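Local atomic coordinates of beta-hexosaminidase Amuc_2018 (Akkermansia muciniphila, PDB entry 6JEB), a protein that hydrolyses terminal non-reducing N-acetylglucosamine and N-acetylgalactosamine residues from beta-N-acetylhexosaminides, including chitobiose and terminally unbranched N-glycans. Residues A[37-42]-A[62-67]. Sequence-based numbering, arbitrary orientation.
Sequences DAYRLT and LATLRQ
Tyr-39 and Leu-41, two strand residues that face the same way, meet Thr-64 and Leu-65 of a helix in an alpha/beta layer of the smaller glycosyl hydrolase family 20 domain, away from the active site. Strand 39-44 lies between strands 47-52 and 79-86 in a mixed sheet, and helix 55-73 packs across one side of it. The short segments approach to 9.6 Å between their axes and run roughly the same way, at 31°. The example illustrates how a buried sheet-helix interface can combine a hydrogen bond between side-chain hydroxyls with an apolar contact.

The tyrosine carries the polar half. With CG set between the backbone N and the carbonyl carbon (chi1 69°), CB directs the ring across to the helix, past Ile-84 and Leu-50 of the flanking strands. Ring atoms CE1 and CE2 stand 4.2 and 4.1 Å from Thr-64 OG1, CZ comes within 3.4 Å of it, and at the tip OH forms a 2.6 Å hydrogen bond with that same OG1. The bond rises steeply out of the ring plane, and its angle at OH, CZ to OG1, is about 116°. Either hydroxyl could donate. OG1 also accepts from Lys-120 NZ, which ties this domain to the catalytic barrel, while Tyr-39 OH has a weak hydrogen bond to Asp-86. A phenylalanine here would keep the ring but would probably leave OG1 without this short bond and the strand without its polar hold on this part of the helix.

The threonine's other branch serves the apolar half: its CG2 is 3.9 Å from Leu-41 CD2, and it also lies beside Tyr-39 OH. That same leucine methyl, CD2, also lies 4.3 Å from Leu-65 CB. The backbone N of Leu-65 is 4.1 Å from it.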
loop_
_atom_site.group_PDB
_atom_site.type_symbol
_atom_site.label_atom_id
_atom_site.label_comp_id
_atom_site.label_asym_id
_atom_site.label_seq_id
_atom_site.Cartn_x
_atom_site.Cartn_y
_atom_site.Cartn_z
ATOM N N ASP A 37 0.104 -16.024 13.888
ATOM C CA ASP A 37 -0.568 -14.756 13.624
ATOM C C ASP A 37 -1.852 -14.591 14.431
ATOM O O ASP A 37 -2.618 -13.654 14.173
ATOM C CB ASP A 37 -0.876 -14.616 12.124
ATOM C CG ASP A 37 -1.765 -15.745 11.594
ATOM O OD1 ASP A 37 -1.773 -16.839 12.180
ATOM O OD2 ASP A 37 -2.451 -15.549 10.576
ATOM N N ALA A 38 -2.092 -15.454 15.417
ATOM C CA ALA A 38 -3.362 -15.510 16.126
ATOM C C ALA A 38 -3.173 -15.156 17.598
ATOM O O ALA A 38 -2.085 -15.307 18.168
ATOM C CB ALA A 38 -3.977 -16.908 16.004
ATOM N N TYR A 39 -4.248 -14.680 18.223
ATOM C CA TYR A 39 -4.222 -14.401 19.655
ATOM C C TYR A 39 -5.579 -14.738 20.266
ATOM O O TYR A 39 -6.596 -14.850 19.570
ATOM C CB TYR A 39 -3.812 -12.935 19.976
ATOM C CG TYR A 39 -4.868 -11.937 19.563
ATOM C CD1 TYR A 39 -5.899 -11.588 20.434
ATOM C CD2 TYR A 39 -4.859 -11.367 18.293
ATOM C CE1 TYR A 39 -6.890 -10.710 20.056
ATOM C CE2 TYR A 39 -5.839 -10.477 17.906
ATOM C CZ TYR A 39 -6.863 -10.159 18.792
ATOM O OH TYR A 39 -7.868 -9.301 18.418
ATOM N N ARG A 40 -5.572 -14.901 21.586
ATOM C CA ARG A 40 -6.783 -15.010 22.386
ATOM C C ARG A 40 -6.655 -14.015 23.528
ATOM O O ARG A 40 -5.697 -14.075 24.305
ATOM C CB ARG A 40 -6.953 -16.426 22.933
ATOM C CG ARG A 40 -8.241 -16.621 23.728
ATOM C CD ARG A 40 -8.273 -17.985 24.438
ATOM N NE ARG A 40 -7.916 -19.081 23.538
ATOM C CZ ARG A 40 -6.797 -19.799 23.618
ATOM N NH1 ARG A 40 -5.911 -19.566 24.583
ATOM N NH2 ARG A 40 -6.570 -20.762 22.734
ATOM N N LEU A 41 -7.599 -13.086 23.615
ATOM C CA LEU A 41 -7.573 -12.044 24.633
ATOM C C LEU A 41 -8.816 -12.202 25.486
ATOM O O LEU A 41 -9.936 -12.128 24.970
ATOM C CB LEU A 41 -7.527 -10.664 23.980
ATOM C CG LEU A 41 -7.476 -9.464 24.925
ATOM C CD1 LEU A 41 -6.202 -9.464 25.763
ATOM C CD2 LEU A 41 -7.580 -8.179 24.125
ATOM N N THR A 42 -8.624 -12.437 26.781
ATOM C CA THR A 42 -9.728 -12.646 27.711
ATOM C C THR A 42 -9.813 -11.448 28.644
ATOM O O THR A 42 -8.836 -11.109 29.324
ATOM C CB THR A 42 -9.534 -13.945 28.495
ATOM O OG1 THR A 42 -9.413 -15.031 27.565
ATOM C CG2 THR A 42 -10.729 -14.203 29.419
ATOM N N LEU A 62 -2.082 -7.053 21.223
ATOM C CA LEU A 62 -1.830 -5.781 21.889
ATOM C C LEU A 62 -2.531 -4.626 21.180
ATOM O O LEU A 62 -2.942 -3.662 21.835
ATOM C CB LEU A 62 -0.321 -5.542 22.020
ATOM C CG LEU A 62 0.420 -6.506 22.955
ATOM C CD1 LEU A 62 1.938 -6.350 22.831
ATOM C CD2 LEU A 62 -0.036 -6.308 24.400
ATOM N N ALA A 63 -2.676 -4.702 19.849
ATOM C CA ALA A 63 -3.427 -3.678 19.126
ATOM C C ALA A 63 -4.904 -3.700 19.514
ATOM O O ALA A 63 -5.529 -2.642 19.677
ATOM C CB ALA A 63 -3.260 -3.869 17.618
ATOM N N THR A 64 -5.480 -4.893 19.669
ATOM C CA THR A 64 -6.848 -4.973 20.165
ATOM C C THR A 64 -6.950 -4.434 21.584
ATOM O O THR A 64 -7.884 -3.690 21.909
ATOM C CB THR A 64 -7.319 -6.423 20.088
ATOM O OG1 THR A 64 -7.403 -6.790 18.707
ATOM C CG2 THR A 64 -8.685 -6.598 20.763
ATOM N N LEU A 65 -5.994 -4.791 22.443
ATOM C CA LEU A 65 -5.989 -4.271 23.808
ATOM C C LEU A 65 -5.934 -2.745 23.816
ATOM O O LEU A 65 -6.586 -2.096 24.643
ATOM C CB LEU A 65 -4.812 -4.867 24.580
ATOM C CG LEU A 65 -4.715 -4.582 26.076
ATOM C CD1 LEU A 65 -5.977 -5.050 26.775
ATOM C CD2 LEU A 65 -3.477 -5.263 26.659
ATOM N N ARG A 66 -5.168 -2.161 22.892
ATOM C CA ARG A 66 -5.089 -0.709 22.785
ATOM C C ARG A 66 -6.458 -0.113 22.470
ATOM O O ARG A 66 -6.868 0.888 23.071
ATOM C CB ARG A 66 -4.060 -0.366 21.702
ATOM C CG ARG A 66 -3.778 1.096 21.467
ATOM C CD ARG A 66 -2.488 1.275 20.637
ATOM N NE ARG A 66 -2.522 0.500 19.397
ATOM C CZ ARG A 66 -1.448 0.077 18.732
ATOM N NH1 ARG A 66 -0.220 0.346 19.171
ATOM N NH2 ARG A 66 -1.603 -0.612 17.613
ATOM N N GLN A 67 -7.183 -0.721 21.519
ATOM C CA GLN A 67 -8.510 -0.216 21.180
ATOM C C GLN A 67 -9.475 -0.386 22.347
ATOM O O GLN A 67 -10.306 0.495 22.604
ATOM C CB GLN A 67 -9.047 -0.895 19.918
ATOM C CG GLN A 67 -8.259 -0.522 18.672
ATOM C CD GLN A 67 -9.027 -0.784 17.389
ATOM O OE1 GLN A 67 -10.144 -1.305 17.414
ATOM N NE2 GLN A 67 -8.437 -0.412 16.257
#